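Local structure of hemoglobin-like protein (Methylacidiphilum infernorum, 4NK2) at residues Ser51-Gly59 with Val148-Glu156; Cys140-Val148 with Ser185-Ser193. The protein binds heme and, as expected of a group II truncated hemoglobin, probably binds and carries oxygen at the heme iron. All blocks are in the same frame, centred on the assembly; numbering follows the deposited sequence.

Interaction 1 (Ser51-Gly59 with Val148-Glu156); sequences SKKVYLAAG and VHFPLSVLE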
ATOM      1  N   SER A  51     -23.667   3.187 -16.770  1.00 34.86           N
ATOM      2  CA  SER A  51     -24.664   2.442 -17.524  1.00 33.18           C
ATOM      3  C   SER A  51     -24.356   2.596 -19.003  1.00 36.24           C
ATOM      4  O   SER A  51     -23.573   3.475 -19.388  1.00 32.57           O
ATOM      5  CB  SER A  51     -26.074   2.963 -17.238  1.00 40.77           C
ATOM      6  OG  SER A  51     -26.199   4.300 -17.665  1.00 37.67           O
ATOM      7  N   LYS A  52     -24.978   1.754 -19.827  1.00 34.16           N
ATOM      8  CA  LYS A  52     -24.782   1.792 -21.274  1.00 36.89           C
ATOM      9  C   LYS A  52     -25.176   3.133 -21.894  1.00 39.59           C
ATOM     10  O   LYS A  52     -24.795   3.424 -23.032  1.00 40.78           O
ATOM     11  CB  LYS A  52     -25.576   0.666 -21.942  1.00 41.14           C
ATOM     12  CG  LYS A  52     -25.398   0.573 -23.460  1.00 48.74           C
ATOM     13  CD  LYS A  52     -25.928  -0.773 -23.974  1.00 59.20           C
ATOM     14  CE  LYS A  52     -25.729  -0.950 -25.477  1.00 64.66           C
ATOM     15  NZ  LYS A  52     -26.307  -2.243 -25.966  1.00 74.99           N
ATOM     16  N   LYS A  53     -25.930   3.936 -21.163  1.00 33.33           N
ATOM     17  CA  LYS A  53     -26.281   5.263 -21.622  1.00 38.89           C
ATOM     18  C   LYS A  53     -25.051   6.078 -21.966  1.00 37.35           C
ATOM     19  O   LYS A  53     -25.100   6.898 -22.843  1.00 36.06           O
ATOM     20  CB  LYS A  53     -27.112   6.002 -20.577  1.00 41.21           C
ATOM     21  CG  LYS A  53     -28.419   5.336 -20.244  1.00 48.31           C
ATOM     22  CD  LYS A  53     -29.322   6.241 -19.447  1.00 50.88           C
ATOM     23  CE  LYS A  53     -28.652   6.747 -18.194  1.00 56.43           C
ATOM     24  NZ  LYS A  53     -28.942   5.888 -17.015  1.00 60.60           N
ATOM     25  N   VAL A  54     -23.949   5.855 -21.271  1.00 33.02           N
ATOM     26  CA  VAL A  54     -22.730   6.619 -21.530  1.00 29.09           C
ATOM     27  C   VAL A  54     -22.243   6.382 -22.956  1.00 31.14           C
ATOM     28  O   VAL A  54     -21.967   7.332 -23.688  1.00 34.97           O
ATOM     29  CB  VAL A  54     -21.611   6.276 -20.519  1.00 37.23           C
ATOM     30  CG1 VAL A  54     -20.341   7.041 -20.855  1.00 31.08           C
ATOM     31  CG2 VAL A  54     -22.058   6.627 -19.109  1.00 30.75           C
ATOM     32  N   TYR A  55     -22.133   5.114 -23.349  1.00 30.74           N
ATOM     33  CA  TYR A  55     -21.734   4.758 -24.708  1.00 34.03           C
ATOM     34  C   TYR A  55     -22.732   5.298 -25.725  1.00 34.68           C
ATOM     35  O   TYR A  55     -22.354   5.741 -26.812  1.00 35.00           O
ATOM     36  CB  TYR A  55     -21.672   3.240 -24.850  1.00 34.50           C
ATOM     37  CG  TYR A  55     -21.453   2.742 -26.266  1.00 37.37           C
ATOM     38  CD1 TYR A  55     -20.227   2.903 -26.908  1.00 34.95           C
ATOM     39  CD2 TYR A  55     -22.467   2.075 -26.950  1.00 38.91           C
ATOM     40  CE1 TYR A  55     -20.028   2.430 -28.208  1.00 36.94           C
ATOM     41  CE2 TYR A  55     -22.279   1.597 -28.233  1.00 38.20           C
ATOM     42  CZ  TYR A  55     -21.061   1.775 -28.855  1.00 41.92           C
ATOM     43  OH  TYR A  55     -20.886   1.290 -30.132  1.00 50.60           O
ATOM     44  N   LEU A  56     -24.011   5.237 -25.376  1.00 35.00           N
ATOM     45  CA  LEU A  56     -25.060   5.726 -26.268  1.00 36.16           C
ATOM     46  C   LEU A  56     -24.923   7.235 -26.500  1.00 33.57           C
ATOM     47  O   LEU A  56     -25.005   7.706 -27.638  1.00 34.07           O
ATOM     48  CB  LEU A  56     -26.428   5.392 -25.681  1.00 34.83           C
ATOM     49  CG  LEU A  56     -27.183   4.163 -26.210  1.00 43.67           C
ATOM     50  CD1 LEU A  56     -26.321   3.244 -27.017  1.00 44.11           C
ATOM     51  CD2 LEU A  56     -27.839   3.398 -25.074  1.00 47.53           C
ATOM     52  N   ALA A  57     -24.687   7.986 -25.424  1.00 32.80           N
ATOM     53  CA  ALA A  57     -24.539   9.443 -25.514  1.00 33.32           C
ATOM     54  C   ALA A  57     -23.227   9.873 -26.170  1.00 34.80           C
ATOM     55  O   ALA A  57     -23.197  10.789 -26.992  1.00 29.65           O
ATOM     56  CB  ALA A  57     -24.668  10.078 -24.125  1.00 32.97           C
ATOM     57  N   ALA A  58     -22.134   9.218 -25.827  1.00 27.75           N
ATOM     58  CA  ALA A  58     -20.825   9.661 -26.288  1.00 30.13           C
ATOM     59  C   ALA A  58     -20.375   9.076 -27.620  1.00 34.51           C
ATOM     60  O   ALA A  58     -19.810   9.764 -28.436  1.00 33.37           O
ATOM     61  CB  ALA A  58     -19.786   9.398 -25.226  1.00 29.66           C
ATOM     62  N   GLY A  59     -20.609   7.792 -27.815  1.00 34.01           N
ATOM     63  CA  GLY A  59     -20.165   7.104 -29.005  1.00 33.37           C
ATOM     64  C   GLY A  59     -18.743   6.618 -28.851  1.00 34.50           C
ATOM     65  O   GLY A  59     -18.005   7.160 -28.070  1.00 31.21           O
ATOM     66  N   VAL A 148     -12.711  17.590 -24.364  1.00 30.10           N
ATOM     67  CA  VAL A 148     -13.342  16.880 -25.472  1.00 30.05           C
ATOM     68  C   VAL A 148     -14.864  17.071 -25.474  1.00 33.25           C
ATOM     69  O   VAL A 148     -15.570  16.455 -26.274  1.00 33.96           O
ATOM     70  CB  VAL A 148     -13.029  15.360 -25.454  1.00 35.27           C
ATOM     71  CG1 VAL A 148     -11.525  15.116 -25.383  1.00 30.50           C
ATOM     72  CG2 VAL A 148     -13.730  14.679 -24.276  1.00 32.02           C
ATOM     73  N   HIS A 149     -15.362  17.912 -24.576  1.00 28.98           N
ATOM     74  CA  HIS A 149     -16.794  18.203 -24.512  1.00 32.72           C
ATOM     75  C   HIS A 149     -17.627  16.936 -24.314  1.00 35.55           C
ATOM     76  O   HIS A 149     -18.635  16.708 -25.006  1.00 33.93           O
ATOM     77  CB  HIS A 149     -17.242  18.969 -25.773  1.00 36.13           C
ATOM     78  CG  HIS A 149     -16.276  20.034 -26.193  1.00 33.60           C
ATOM     79  ND1 HIS A 149     -15.835  21.018 -25.330  1.00 35.61           N
ATOM     80  CD2 HIS A 149     -15.642  20.253 -27.370  1.00 32.59           C
ATOM     81  CE1 HIS A 149     -14.972  21.798 -25.960  1.00 37.40           C
ATOM     82  NE2 HIS A 149     -14.848  21.363 -27.204  1.00 34.30           N
ATOM     83  N   PHE A 150     -17.202  16.111 -23.360  1.00 32.61           N
ATOM     84  CA  PHE A 150     -17.974  14.940 -22.975  1.00 29.46           C
ATOM     85  C   PHE A 150     -19.405  15.384 -22.672  1.00 33.25           C
ATOM     86  O   PHE A 150     -19.619  16.388 -21.991  1.00 32.40           O
ATOM     87  CB  PHE A 150     -17.350  14.294 -21.742  1.00 30.05           C
ATOM     88  CG  PHE A 150     -17.709  12.855 -21.571  1.00 33.12           C
ATOM     89  CD1 PHE A 150     -17.076  11.878 -22.338  1.00 34.47           C
ATOM     90  CD2 PHE A 150     -18.664  12.469 -20.631  1.00 32.81           C
ATOM     91  CE1 PHE A 150     -17.393  10.540 -22.179  1.00 33.74           C
ATOM     92  CE2 PHE A 150     -18.986  11.130 -20.457  1.00 35.01           C
ATOM     93  CZ  PHE A 150     -18.351  10.159 -21.231  1.00 31.74           C
ATOM     94  N   PRO A 151     -20.393  14.635 -23.179  1.00 35.56           N
ATOM     95  CA  PRO A 151     -21.799  15.061 -23.093  1.00 32.06           C
ATOM     96  C   PRO A 151     -22.229  15.313 -21.646  1.00 34.31           C
ATOM     97  O   PRO A 151     -21.993  14.482 -20.758  1.00 32.13           O
ATOM     98  CB  PRO A 151     -22.564  13.873 -23.684  1.00 32.95           C
ATOM     99  CG  PRO A 151     -21.545  13.151 -24.556  1.00 35.72           C
ATOM    100  CD  PRO A 151     -20.233  13.331 -23.852  1.00 33.44           C
ATOM    101  N   LEU A 152     -22.869  16.452 -21.401  1.00 29.31           N
ATOM    102  CA  LEU A 152     -23.162  16.846 -20.027  1.00 29.62           C
ATOM    103  C   LEU A 152     -24.112  15.868 -19.331  1.00 30.80           C
ATOM    104  O   LEU A 152     -24.109  15.764 -18.104  1.00 33.24           O
ATOM    105  CB  LEU A 152     -23.722  18.277 -19.989  1.00 36.02           C
ATOM    106  CG  LEU A 152     -22.739  19.385 -20.391  1.00 38.47           C
ATOM    107  CD1 LEU A 152     -23.451  20.736 -20.521  1.00 38.56           C
ATOM    108  CD2 LEU A 152     -21.575  19.492 -19.395  1.00 36.73           C
ATOM    109  N   SER A 153     -24.915  15.148 -20.109  1.00 28.88           N
ATOM    110  CA  SER A 153     -25.923  14.248 -19.543  1.00 33.44           C
ATOM    111  C   SER A 153     -25.309  13.060 -18.801  1.00 33.61           C
ATOM    112  O   SER A 153     -25.928  12.496 -17.893  1.00 30.77           O
ATOM    113  CB  SER A 153     -26.830  13.711 -20.642  1.00 34.07           C
ATOM    114  OG  SER A 153     -26.078  12.967 -21.588  1.00 31.89           O
ATOM    115  N   VAL A 154     -24.099  12.673 -19.184  1.00 32.41           N
ATOM    116  CA  VAL A 154     -23.487  11.458 -18.612  1.00 35.48           C
ATOM    117  C   VAL A 154     -22.138  11.716 -17.958  1.00 34.14           C
ATOM    118  O   VAL A 154     -21.470  10.786 -17.488  1.00 34.26           O
ATOM    119  CB  VAL A 154     -23.320  10.384 -19.680  1.00 30.44           C
ATOM    120  CG1 VAL A 154     -24.682   9.846 -20.075  1.00 35.88           C
ATOM    121  CG2 VAL A 154     -22.621  10.984 -20.892  1.00 31.11           C
ATOM    122  N   LEU A 155     -21.740  12.972 -17.916  1.00 34.77           N
ATOM    123  CA  LEU A 155     -20.501  13.367 -17.293  1.00 35.98           C
ATOM    124  C   LEU A 155     -20.394  12.915 -15.840  1.00 33.46           C
ATOM    125  O   LEU A 155     -19.381  12.391 -15.430  1.00 33.68           O
ATOM    126  CB  LEU A 155     -20.370  14.877 -17.381  1.00 37.00           C
ATOM    127  CG  LEU A 155     -19.027  15.511 -17.090  1.00 46.01           C
ATOM    128  CD1 LEU A 155     -17.899  14.758 -17.718  1.00 37.20           C
ATOM    129  CD2 LEU A 155     -19.073  16.921 -17.566  1.00 45.31           C
ATOM    130  N   GLU A 156     -21.439  13.127 -15.062  1.00 32.27           N
ATOM    131  CA  GLU A 156     -21.362  12.785 -13.640  1.00 33.05           C
ATOM    132  C   GLU A 156     -21.229  11.279 -13.456  1.00 34.05           C
ATOM    133  O   GLU A 156     -20.441  10.824 -12.641  1.00 32.15           O
ATOM    134  CB  GLU A 156     -22.566  13.316 -12.848  1.00 36.67           C
ATOM    135  CG  GLU A 156     -22.517  12.943 -11.360  1.00 35.95           C
ATOM    136  CD  GLU A 156     -23.571  13.666 -10.522  1.00 47.47           C
ATOM    137  OE1 GLU A 156     -24.596  14.107 -11.088  1.00 39.75           O
ATOM    138  OE2 GLU A 156     -23.370  13.802  -9.290  1.00 47.08           O
TER

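Interaction 2 (Cys140-Val148 with Ser185-Ser193); sequences CYKHALKDV and SEIQDFFVS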
ATOM      1  N   CYS A 140      -6.033  15.114 -14.409  1.00 29.30           N
ATOM      2  CA  CYS A 140      -5.822  14.980 -15.841  1.00 28.71           C
ATOM      3  C   CYS A 140      -7.097  14.523 -16.539  1.00 27.70           C
ATOM      4  O   CYS A 140      -7.327  14.869 -17.700  1.00 27.84           O
ATOM      5  CB  CYS A 140      -4.703  13.981 -16.137  1.00 31.59           C
ATOM      6  SG  CYS A 140      -3.056  14.628 -15.754  1.00 32.49           S
ATOM      7  N   TYR A 141      -7.903  13.711 -15.860  1.00 29.99           N
ATOM      8  CA  TYR A 141      -9.127  13.210 -16.479  1.00 29.26           C
ATOM      9  C   TYR A 141     -10.200  14.290 -16.478  1.00 29.50           C
ATOM     10  O   TYR A 141     -10.946  14.443 -17.461  1.00 31.01           O
ATOM     11  CB  TYR A 141      -9.627  11.963 -15.756  1.00 25.42           C
ATOM     12  CG  TYR A 141      -9.883  10.804 -16.680  1.00 31.72           C
ATOM     13  CD1 TYR A 141      -9.354   9.553 -16.408  1.00 27.35           C
ATOM     14  CD2 TYR A 141     -10.679  10.954 -17.811  1.00 27.45           C
ATOM     15  CE1 TYR A 141      -9.591   8.476 -17.236  1.00 29.44           C
ATOM     16  CE2 TYR A 141     -10.919   9.877 -18.653  1.00 29.53           C
ATOM     17  CZ  TYR A 141     -10.367   8.642 -18.356  1.00 33.13           C
ATOM     18  OH  TYR A 141     -10.592   7.554 -19.182  1.00 29.97           O
ATOM     19  N   LYS A 142     -10.284  15.039 -15.383  1.00 30.93           N
ATOM     20  CA  LYS A 142     -11.215  16.177 -15.313  1.00 26.93           C
ATOM     21  C   LYS A 142     -10.984  17.106 -16.499  1.00 30.37           C
ATOM     22  O   LYS A 142     -11.930  17.488 -17.213  1.00 28.22           O
ATOM     23  CB  LYS A 142     -11.026  16.940 -13.995  1.00 26.57           C
ATOM     24  CG  LYS A 142     -12.028  18.102 -13.803  1.00 35.08           C
ATOM     25  CD  LYS A 142     -11.702  18.935 -12.554  1.00 37.24           C
ATOM     26  CE  LYS A 142     -10.466  19.784 -12.753  1.00 41.01           C
ATOM     27  NZ  LYS A 142     -10.212  20.699 -11.596  1.00 44.14           N
ATOM     28  N   HIS A 143      -9.731  17.475 -16.733  1.00 27.94           N
ATOM     29  CA  HIS A 143      -9.423  18.318 -17.899  1.00 32.63           C
ATOM     30  C   HIS A 143      -9.748  17.666 -19.240  1.00 35.63           C
ATOM     31  O   HIS A 143     -10.317  18.324 -20.125  1.00 31.73           O
ATOM     32  CB  HIS A 143      -7.977  18.812 -17.859  1.00 33.18           C
ATOM     33  CG  HIS A 143      -7.763  19.892 -16.850  1.00 42.46           C
ATOM     34  ND1 HIS A 143      -7.344  19.635 -15.563  1.00 42.64           N
ATOM     35  CD2 HIS A 143      -7.967  21.230 -16.921  1.00 38.16           C
ATOM     36  CE1 HIS A 143      -7.267  20.772 -14.891  1.00 42.95           C
ATOM     37  NE2 HIS A 143      -7.641  21.755 -15.695  1.00 48.63           N
ATOM     38  N   ALA A 144      -9.393  16.389 -19.408  1.00 29.98           N
ATOM     39  CA  ALA A 144      -9.743  15.694 -20.653  1.00 32.45           C
ATOM     40  C   ALA A 144     -11.251  15.743 -20.910  1.00 30.38           C
ATOM     41  O   ALA A 144     -11.691  16.004 -22.032  1.00 28.19           O
ATOM     42  CB  ALA A 144      -9.242  14.240 -20.646  1.00 26.10           C
ATOM     43  N   LEU A 145     -12.040  15.451 -19.877  1.00 27.15           N
ATOM     44  CA  LEU A 145     -13.495  15.410 -20.005  1.00 31.47           C
ATOM     45  C   LEU A 145     -14.022  16.731 -20.538  1.00 31.77           C
ATOM     46  O   LEU A 145     -14.880  16.757 -21.425  1.00 33.67           O
ATOM     47  CB  LEU A 145     -14.137  15.083 -18.649  1.00 27.44           C
ATOM     48  CG  LEU A 145     -14.042  13.599 -18.262  1.00 30.77           C
ATOM     49  CD1 LEU A 145     -14.359  13.354 -16.781  1.00 28.08           C
ATOM     50  CD2 LEU A 145     -14.962  12.780 -19.148  1.00 26.27           C
ATOM     51  N   LYS A 146     -13.497  17.834 -20.008  1.00 30.66           N
ATOM     52  CA  LYS A 146     -13.907  19.162 -20.479  1.00 36.60           C
ATOM     53  C   LYS A 146     -13.359  19.440 -21.881  1.00 39.19           C
ATOM     54  O   LYS A 146     -14.085  19.957 -22.756  1.00 32.83           O
ATOM     55  CB  LYS A 146     -13.436  20.258 -19.507  1.00 34.20           C
ATOM     56  CG  LYS A 146     -13.702  21.668 -20.041  1.00 39.73           C
ATOM     57  CD  LYS A 146     -13.647  22.728 -18.951  1.00 37.74           C
ATOM     58  CE  LYS A 146     -14.352  23.995 -19.446  1.00 45.50           C
ATOM     59  NZ  LYS A 146     -14.412  25.077 -18.426  1.00 41.82           N
ATOM     60  N   ASP A 147     -12.093  19.102 -22.087  1.00 31.69           N
ATOM     61  CA  ASP A 147     -11.397  19.358 -23.332  1.00 35.95           C
ATOM     62  C   ASP A 147     -12.116  18.757 -24.537  1.00 33.49           C
ATOM     63  O   ASP A 147     -12.111  19.332 -25.601  0.83 31.42           O
ATOM     64  CB  ASP A 147      -9.962  18.813 -23.285  1.00 36.54           C
ATOM     65  OD1 ASP A 147      -8.059  18.936 -21.848  1.00 47.68           O
ATOM     66  OD2 ASP A 147      -9.296  20.742 -22.006  1.00 42.71           O
ATOM     67  N   VAL A 148     -12.711  17.590 -24.364  1.00 30.10           N
ATOM     68  CA  VAL A 148     -13.342  16.880 -25.472  1.00 30.05           C
ATOM     69  C   VAL A 148     -14.864  17.071 -25.474  1.00 33.25           C
ATOM     70  O   VAL A 148     -15.570  16.455 -26.274  1.00 33.96           O
ATOM     71  CB  VAL A 148     -13.029  15.360 -25.454  1.00 35.27           C
ATOM     72  CG1 VAL A 148     -11.525  15.116 -25.383  1.00 30.50           C
ATOM     73  CG2 VAL A 148     -13.730  14.679 -24.276  1.00 32.02           C
ATOM     74  N   SER A 185     -19.923  17.315  -7.179  1.00 40.46           N
ATOM     75  CA  SER A 185     -20.362  18.649  -6.767  1.00 41.94           C
ATOM     76  C   SER A 185     -19.191  19.615  -6.590  1.00 43.26           C
ATOM     77  O   SER A 185     -19.329  20.814  -6.844  1.00 40.76           O
ATOM     78  CB  SER A 185     -21.172  18.556  -5.476  1.00 49.94           C
ATOM     79  OG  SER A 185     -20.381  18.016  -4.430  1.00 47.59           O
ATOM     80  N   GLU A 186     -18.047  19.095  -6.185  1.00 35.31           N
ATOM     81  CA  GLU A 186     -16.858  19.917  -6.009  1.00 37.82           C
ATOM     82  C   GLU A 186     -16.315  20.456  -7.316  1.00 34.77           C
ATOM     83  O   GLU A 186     -15.659  21.471  -7.335  1.00 36.92           O
ATOM     84  CB  GLU A 186     -15.767  19.118  -5.304  1.00 43.18           C
ATOM     85  CG  GLU A 186     -14.490  19.872  -5.061  1.00 46.16           C
ATOM     86  CD  GLU A 186     -13.464  19.039  -4.338  1.00 50.22           C
ATOM     87  OE1 GLU A 186     -13.842  18.040  -3.729  1.00 42.24           O
ATOM     88  OE2 GLU A 186     -12.282  19.383  -4.388  1.00 58.95           O
ATOM     89  N   ILE A 187     -16.589  19.765  -8.408  1.00 34.23           N
ATOM     90  CA  ILE A 187     -16.016  20.132  -9.706  1.00 38.26           C
ATOM     91  C   ILE A 187     -17.047  20.460 -10.786  1.00 37.42           C
ATOM     92  O   ILE A 187     -16.671  20.762 -11.919  1.00 32.45           O
ATOM     93  CB  ILE A 187     -15.100  19.015 -10.258  1.00 38.35           C
ATOM     94  CG1 ILE A 187     -15.920  17.765 -10.577  1.00 38.52           C
ATOM     95  CG2 ILE A 187     -13.987  18.684  -9.265  1.00 38.33           C
ATOM     96  CD1 ILE A 187     -15.081  16.591 -11.106  1.00 33.64           C
ATOM     97  N   GLN A 188     -18.334  20.401 -10.455  1.00 37.74           N
ATOM     98  CA  GLN A 188     -19.359  20.532 -11.487  1.00 38.13           C
ATOM     99  C   GLN A 188     -19.332  21.884 -12.189  1.00 41.49           C
ATOM    100  O   GLN A 188     -19.591  21.965 -13.399  1.00 39.10           O
ATOM    101  CB  GLN A 188     -20.762  20.226 -10.940  1.00 42.52           C
ATOM    102  CG  GLN A 188     -21.202  21.093  -9.766  1.00 45.59           C
ATOM    103  CD  GLN A 188     -22.476  20.570  -9.130  1.00 43.85           C
ATOM    104  OE1 GLN A 188     -23.208  19.770  -9.729  1.00 52.48           O
ATOM    105  NE2 GLN A 188     -22.744  21.010  -7.910  1.00 50.59           N
ATOM    106  N   ASP A 189     -19.006  22.938 -11.444  1.00 38.11           N
ATOM    107  CA  ASP A 189     -18.963  24.273 -12.025  1.00 39.97           C
ATOM    108  C   ASP A 189     -17.875  24.363 -13.088  1.00 40.87           C
ATOM    109  O   ASP A 189     -18.060  24.996 -14.126  1.00 36.72           O
ATOM    110  CB  ASP A 189     -18.740  25.323 -10.934  1.00 42.44           C
ATOM    111  CG  ASP A 189     -19.951  25.491 -10.032  1.00 49.23           C
ATOM    112  OD1 ASP A 189     -19.894  26.350  -9.126  1.00 59.96           O
ATOM    113  OD2 ASP A 189     -20.966  24.776 -10.232  1.00 51.09           O
ATOM    114  N   PHE A 190     -16.749  23.706 -12.836  1.00 36.74           N
ATOM    115  CA  PHE A 190     -15.638  23.717 -13.772  1.00 32.63           C
ATOM    116  C   PHE A 190     -16.033  23.291 -15.182  1.00 34.56           C
ATOM    117  O   PHE A 190     -15.520  23.831 -16.167  1.00 35.91           O
ATOM    118  CB  PHE A 190     -14.510  22.813 -13.252  1.00 33.86           C
ATOM    119  CG  PHE A 190     -13.500  22.440 -14.298  1.00 36.40           C
ATOM    120  CD1 PHE A 190     -12.468  23.309 -14.632  1.00 37.64           C
ATOM    121  CD2 PHE A 190     -13.567  21.202 -14.932  1.00 35.03           C
ATOM    122  CE1 PHE A 190     -11.518  22.958 -15.601  1.00 39.62           C
ATOM    123  CE2 PHE A 190     -12.640  20.842 -15.902  1.00 31.15           C
ATOM    124  CZ  PHE A 190     -11.599  21.723 -16.231  1.00 35.55           C
ATOM    125  N   PHE A 191     -16.936  22.321 -15.295  1.00 35.59           N
ATOM    126  CA  PHE A 191     -17.264  21.767 -16.614  1.00 35.67           C
ATOM    127  C   PHE A 191     -18.133  22.697 -17.433  1.00 40.77           C
ATOM    128  O   PHE A 191     -18.260  22.537 -18.646  1.00 40.59           O
ATOM    129  CB  PHE A 191     -17.966  20.419 -16.479  1.00 37.77           C
ATOM    130  CG  PHE A 191     -17.072  19.332 -15.982  1.00 31.23           C
ATOM    131  CD1 PHE A 191     -16.003  18.899 -16.751  1.00 33.10           C
ATOM    132  CD2 PHE A 191     -17.291  18.752 -14.745  1.00 35.30           C
ATOM    133  CE1 PHE A 191     -15.172  17.894 -16.300  1.00 32.52           C
ATOM    134  CE2 PHE A 191     -16.464  17.751 -14.287  1.00 32.89           C
ATOM    135  CZ  PHE A 191     -15.403  17.322 -15.067  1.00 29.08           C
ATOM    136  N   VAL A 192     -18.724  23.669 -16.757  1.00 36.71           N
ATOM    137  CA  VAL A 192     -19.758  24.488 -17.359  1.00 46.63           C
ATOM    138  C   VAL A 192     -19.261  25.935 -17.382  1.00 46.91           C
ATOM    139  O   VAL A 192     -19.968  26.865 -17.777  1.00 46.09           O
ATOM    140  CB  VAL A 192     -21.081  24.241 -16.609  1.00 42.95           C
ATOM    141  CG1 VAL A 192     -21.549  25.463 -15.887  1.00 50.40           C
ATOM    142  CG2 VAL A 192     -22.119  23.678 -17.555  1.00 46.81           C
ATOM    143  N   SER A 193     -18.011  26.072 -16.973  1.00 43.72           N
ATOM    144  CA  SER A 193     -17.181  27.230 -17.217  1.00 50.37           C
ATOM    145  C   SER A 193     -16.616  27.792 -15.940  1.00 53.61           C
ATOM    146  O   SER A 193     -15.448  27.607 -15.668  1.00 56.23           O
ATOM    147  CB  SER A 193     -17.914  28.308 -17.996  1.00 54.69           C
ATOM    148  OG  SER A 193     -17.035  28.967 -18.878  1.00 53.36           O
ATOM    149  OXT SER A 193     -17.342  28.402 -15.145  1.00 59.42           O
TER

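Interaction 1 (Ser51-Gly59 with Val148-Glu156)
V54 and V154 meet at one of the two closest backbone approaches, their CA atoms 5.7 Å apart, and the contact between them is wholly apolar. CG2 of V54 lies against CB of V154 at 4.0 Å. The other branch, V54 CG1, stands anti to the backbone N (chi1 177°) and comes to the edge of the F150 ring, near its plane, 3.7 Å from CZ. V54 therefore divides its two methyls between two partners. V154 CG2 meets A57 CB at 3.9 Å, and V154 CG1 sits between V54 CA and A57 CB. One turn's spacing from V54, the CB of A58 reaches F150 CE1 obliquely at 4.0 Å.

The surface belongs to the globin helical fold, in the truncated group II form: the first turns of helix 53-75 pack on the connection that leads from helix 131-147 into helix 155-165. That connection opens with a Schellman motif, H149 leaving helical geometry with positive phi, and ends with V154 at the N-cap position of the next helix.

Proline packing adds a second apolar group. P151 sets CG against the backbone of the helix, 3.8 Å from A57 O, and CD beside the A58 methyl. The same CD lies over one face of the F150 ring, 3.4 Å above its plane and offset toward the rim, so the ring is touched by its own neighbour in sequence as well as by the helix. Beyond the two segments F150 meets L63, L145 and the ring of F158, and S51 N is hydrogen-bonded to OE1 of E157 on helix 155-165.

Interaction 2 (Cys140-Val148 with Ser185-Ser193)
F190 is held between the aliphatic chains of K142 and K146, at the point where the C-terminal helix 184-192 packs on helix 131-147 of the globin fold. The short axes run 10.0 Å apart at closest approach, closer to parallel than to perpendicular. Both lysines start with CG anti to the backbone N, but their chains then differ. K142 bends at chi3 (72°), which brings CE over the centre of one F190 face, 3.9 Å above the plane, with NZ in cation-pi range at 4.6 Å from the centroid. K146 stays extended beyond CG and runs along the opposite face, CD offset toward the rim; its NZ also makes a cation-pi contact there.

The rim of the same ring is used by H143. F190 turns its edge to the imidazole face in a T-shaped pair, planes at 73°, and CZ lies 3.7 Å from H143 CD2. ND1 of H143 is hydrogen-bonded to A139 O, which would limit rotation of the imidazole.

F191 reaches the backbone side of the same lysines: its CE1 approaches K142 O at 3.4 Å, with the oxygen near the ring plane, and K146 CB also lies at the ring edge. CE1 touches L145 CB obliquely. One turn before F191, I187 CG2 lies against K142 CD.

The extended K146 chain ends in the hydrogen bond that joins the helices, NZ donating to F190 O at 2.8 Å, with a C=O...N angle of 179°.

How the interactions relate
Interactions 1 and 2 have centres 13 Å apart and share V148, where helix 131-147 ends and the turn toward helix 155-165 begins. Across this junction F150 N lies 3.1 Å from L145 O, a probable hydrogen bond between the two contacts. L155 joins them on the apolar side: its CD2 is 3.5 Å from F191 CG and its CD1 3.8 Å from L145 CD2. Helix 53-75 and the C-terminal helix are thus linked through the same inter-helix connection. Neither contact reaches the heme directly. The V54 side chain is about 12 Å from the cofactor and that of L145 about 11 Å, although the side chain of L145 is about 9 Å from that of heme-binding W137.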